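Long-range contact in penicillin-binding protein activator LpoA (PDB 6DR3), which is an outer-membrane lipoprotein that stimulates the transpeptidase activity of the peptidoglycan synthase PBP1a and is essential for its function: residues A8-T13 against W36-I41. Numbering follows the deposited sequence.
Sequences AYMQGT and WQLLAI
L39 reaches out from helix 30-47 and meets the short helix 7-11 between Y9 and M10. Its two methyl groups do most of the touching. CD1 and CD2 each lie 3.8 Å from Y9 CB. CD2 also packs on the backbone, 3.5 Å from Y9 O. L39 has CG anti to its carbonyl carbon, and the fork beyond it presents both methyls to helix 7-11. M10 meets L39 from another side. Its chain leaves with CG anti to the backbone N, then bends at both chi2 (67°) and chi3 (70°). This folds the terminal methyl CE back to helix 30-47, 4.1 Å from L39 CG. The same methyl lies more loosely, 4.4 Å from L38 CB.

The two helices belong to the TPR-like amino-terminal domain of LpoA, an all-helical piece of the longer lipoprotein. Helix 7-11 is the first helix of the chain. It ends in a Schellman motif, with G12 at positive phi. Helix 18-25 also packs on helix 30-47, where Y21 touches L39.

The aromatic pair sits beside this aliphatic patch. W36 turns the benzene edge of its indole to Y9, and W36 CH2 is 3.6 Å from Y9 CE2. The Y9 CD2 atom lies 3.8 Å from W36 CZ3, and the CD2-CE2 side of the phenol meets that edge at a slant. The ring planes are inclined at 43°, with the Y9 ring and the six-membered ring of W36 centred 5.6 Å apart. The indole N-H is used elsewhere: W36 NE1 hydrogen-bonds to the side-chain oxygen of Q5. No hydrogen bond joins the two segments themselves. R42, just beyond W36-I41 on helix 30-47, hydrogen-bonds through NH2 to the backbone oxygen of M10.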
ATOM      1  N   ALA A   8      17.580 -10.404   0.152  1.00 25.13           N
ATOM      2  CA  ALA A   8      16.597 -10.011  -0.856  1.00 21.50           C
ATOM      3  C   ALA A   8      15.173 -10.160  -0.337  1.00 19.97           C
ATOM      4  O   ALA A   8      14.334  -9.277  -0.546  1.00 22.22           O
ATOM      5  CB  ALA A   8      16.780 -10.840  -2.128  1.00 23.02           C
ATOM      6  N   TYR A   9      14.876 -11.274   0.333  1.00 18.78           N
ATOM      7  CA  TYR A   9      13.531 -11.478   0.859  1.00 22.59           C
ATOM      8  C   TYR A   9      13.207 -10.438   1.923  1.00 23.29           C
ATOM      9  O   TYR A   9      12.130  -9.830   1.907  1.00 21.11           O
ATOM     10  CB  TYR A   9      13.396 -12.893   1.424  1.00 20.74           C
ATOM     11  CG  TYR A   9      14.037 -13.958   0.562  1.00 21.82           C
ATOM     12  CD1 TYR A   9      13.423 -14.410  -0.599  1.00 19.78           C
ATOM     13  CD2 TYR A   9      15.261 -14.510   0.912  1.00 28.19           C
ATOM     14  CE1 TYR A   9      14.013 -15.381  -1.389  1.00 23.84           C
ATOM     15  CE2 TYR A   9      15.859 -15.480   0.133  1.00 28.77           C
ATOM     16  CZ  TYR A   9      15.233 -15.912  -1.016  1.00 27.12           C
ATOM     17  OH  TYR A   9      15.830 -16.879  -1.791  1.00 28.08           O
ATOM     18  N   MET A  10      14.137 -10.217   2.855  1.00 22.27           N
ATOM     19  CA  MET A  10      13.935  -9.203   3.884  1.00 21.03           C
ATOM     20  C   MET A  10      13.668  -7.839   3.262  1.00 20.39           C
ATOM     21  O   MET A  10      12.765  -7.117   3.696  1.00 23.78           O
ATOM     22  CB  MET A  10      15.158  -9.143   4.800  1.00 24.57           C
ATOM     23  CG  MET A  10      14.954  -8.305   6.053  1.00 33.84           C
ATOM     24  SD  MET A  10      13.749  -9.024   7.186  1.00 31.90           S
ATOM     25  CE  MET A  10      14.655 -10.447   7.780  1.00 32.88           C
ATOM     26  N   GLN A  11      14.440  -7.474   2.236  1.00 23.62           N
ATOM     27  CA  GLN A  11      14.278  -6.187   1.573  1.00 26.41           C
ATOM     28  C   GLN A  11      13.108  -6.157   0.598  1.00 26.86           C
ATOM     29  O   GLN A  11      12.767  -5.078   0.101  1.00 25.60           O
ATOM     30  CB  GLN A  11      15.563  -5.817   0.828  1.00 31.80           C
ATOM     31  CG  GLN A  11      16.720  -5.439   1.738  1.00 45.86           C
ATOM     32  CD  GLN A  11      17.987  -5.129   0.966  1.00 65.18           C
ATOM     33  OE1 GLN A  11      18.089  -5.423  -0.225  1.00 69.68           O
ATOM     34  NE2 GLN A  11      18.960  -4.529   1.642  1.00 75.53           N
ATOM     35  N   GLY A  12      12.488  -7.299   0.311  1.00 20.55           N
ATOM     36  CA  GLY A  12      11.366  -7.334  -0.603  1.00 24.50           C
ATOM     37  C   GLY A  12      11.736  -7.367  -2.067  1.00 26.47           C
ATOM     38  O   GLY A  12      10.851  -7.202  -2.915  1.00 29.13           O
ATOM     39  N   THR A  13      13.012  -7.559  -2.393  1.00 25.11           N
ATOM     40  CA  THR A  13      13.438  -7.715  -3.778  1.00 28.26           C
ATOM     41  C   THR A  13      13.273  -9.144  -4.275  1.00 23.35           C
ATOM     42  O   THR A  13      13.519  -9.410  -5.456  1.00 25.75           O
ATOM     43  CB  THR A  13      14.896  -7.275  -3.926  1.00 27.93           C
ATOM     44  OG1 THR A  13      15.706  -7.971  -2.972  1.00 25.37           O
ATOM     45  CG2 THR A  13      15.021  -5.769  -3.700  1.00 28.16           C
ATOM     46  N   TRP A  36      15.080 -15.243   9.114  1.00 23.96           N
ATOM     47  CA  TRP A  36      14.141 -16.187   8.516  1.00 23.87           C
ATOM     48  C   TRP A  36      12.836 -16.223   9.299  1.00 26.18           C
ATOM     49  O   TRP A  36      11.751 -16.307   8.713  1.00 19.50           O
ATOM     50  CB  TRP A  36      14.757 -17.586   8.450  1.00 19.61           C
ATOM     51  CG  TRP A  36      15.837 -17.758   7.412  1.00 20.46           C
ATOM     52  CD1 TRP A  36      17.112 -18.193   7.625  1.00 24.51           C
ATOM     53  CD2 TRP A  36      15.730 -17.509   6.003  1.00 22.14           C
ATOM     54  NE1 TRP A  36      17.805 -18.231   6.440  1.00 27.62           N
ATOM     55  CE2 TRP A  36      16.981 -17.813   5.429  1.00 27.13           C
ATOM     56  CE3 TRP A  36      14.699 -17.058   5.172  1.00 19.57           C
ATOM     57  CZ2 TRP A  36      17.230 -17.683   4.064  1.00 30.30           C
ATOM     58  CZ3 TRP A  36      14.948 -16.929   3.814  1.00 24.19           C
ATOM     59  CH2 TRP A  36      16.203 -17.240   3.274  1.00 29.37           C
ATOM     60  N   GLN A  37      12.924 -16.155  10.630  1.00 23.62           N
ATOM     61  CA  GLN A  37      11.723 -16.177  11.457  1.00 22.44           C
ATOM     62  C   GLN A  37      10.849 -14.960  11.185  1.00 19.04           C
ATOM     63  O   GLN A  37       9.624 -15.082  11.060  1.00 19.88           O
ATOM     64  CB  GLN A  37      12.113 -16.245  12.934  1.00 20.33           C
ATOM     65  CG  GLN A  37      10.936 -16.364  13.883  1.00 17.99           C
ATOM     66  CD  GLN A  37      11.376 -16.604  15.312  1.00 25.39           C
ATOM     67  OE1 GLN A  37      12.561 -16.789  15.585  1.00 25.09           O
ATOM     68  NE2 GLN A  37      10.422 -16.601  16.235  1.00 27.45           N
ATOM     69  N   LEU A  38      11.459 -13.776  11.089  1.00 16.28           N
ATOM     70  CA  LEU A  38      10.697 -12.576  10.760  1.00 20.34           C
ATOM     71  C   LEU A  38      10.022 -12.712   9.402  1.00 17.79           C
ATOM     72  O   LEU A  38       8.893 -12.247   9.210  1.00 18.57           O
ATOM     73  CB  LEU A  38      11.612 -11.353  10.779  1.00 20.83           C
ATOM     74  CG  LEU A  38      12.092 -10.888  12.155  1.00 21.63           C
ATOM     75  CD1 LEU A  38      13.244  -9.912  12.003  1.00 24.81           C
ATOM     76  CD2 LEU A  38      10.950 -10.251  12.936  1.00 20.21           C
ATOM     77  N   LEU A  39      10.702 -13.346   8.444  1.00 19.84           N
ATOM     78  CA  LEU A  39      10.121 -13.522   7.118  1.00 22.20           C
ATOM     79  C   LEU A  39       8.977 -14.529   7.148  1.00 21.19           C
ATOM     80  O   LEU A  39       7.955 -14.335   6.480  1.00 19.09           O
ATOM     81  CB  LEU A  39      11.204 -13.957   6.132  1.00 20.06           C
ATOM     82  CG  LEU A  39      12.119 -12.825   5.662  1.00 20.42           C
ATOM     83  CD1 LEU A  39      13.450 -13.363   5.157  1.00 23.93           C
ATOM     84  CD2 LEU A  39      11.423 -12.022   4.575  1.00 21.08           C
ATOM     85  N   ALA A  40       9.129 -15.607   7.921  1.00 17.45           N
ATOM     86  CA  ALA A  40       8.042 -16.568   8.070  1.00 18.38           C
ATOM     87  C   ALA A  40       6.791 -15.894   8.617  1.00 16.59           C
ATOM     88  O   ALA A  40       5.681 -16.142   8.132  1.00 17.33           O
ATOM     89  CB  ALA A  40       8.474 -17.713   8.986  1.00 22.53           C
ATOM     90  N   ILE A  41       6.951 -15.038   9.627  1.00 19.01           N
ATOM     91  CA  ILE A  41       5.815 -14.296  10.169  1.00 19.58           C
ATOM     92  C   ILE A  41       5.154 -13.472   9.071  1.00 15.71           C
ATOM     93  O   ILE A  41       3.927 -13.476   8.917  1.00 17.72           O
ATOM     94  CB  ILE A  41       6.271 -13.407  11.341  1.00 16.57           C
ATOM     95  CG1 ILE A  41       6.850 -14.264  12.468  1.00 14.45           C
ATOM     96  CG2 ILE A  41       5.110 -12.562  11.870  1.00 21.30           C
ATOM     97  CD1 ILE A  41       7.675 -13.481  13.466  1.00 18.05           C
TER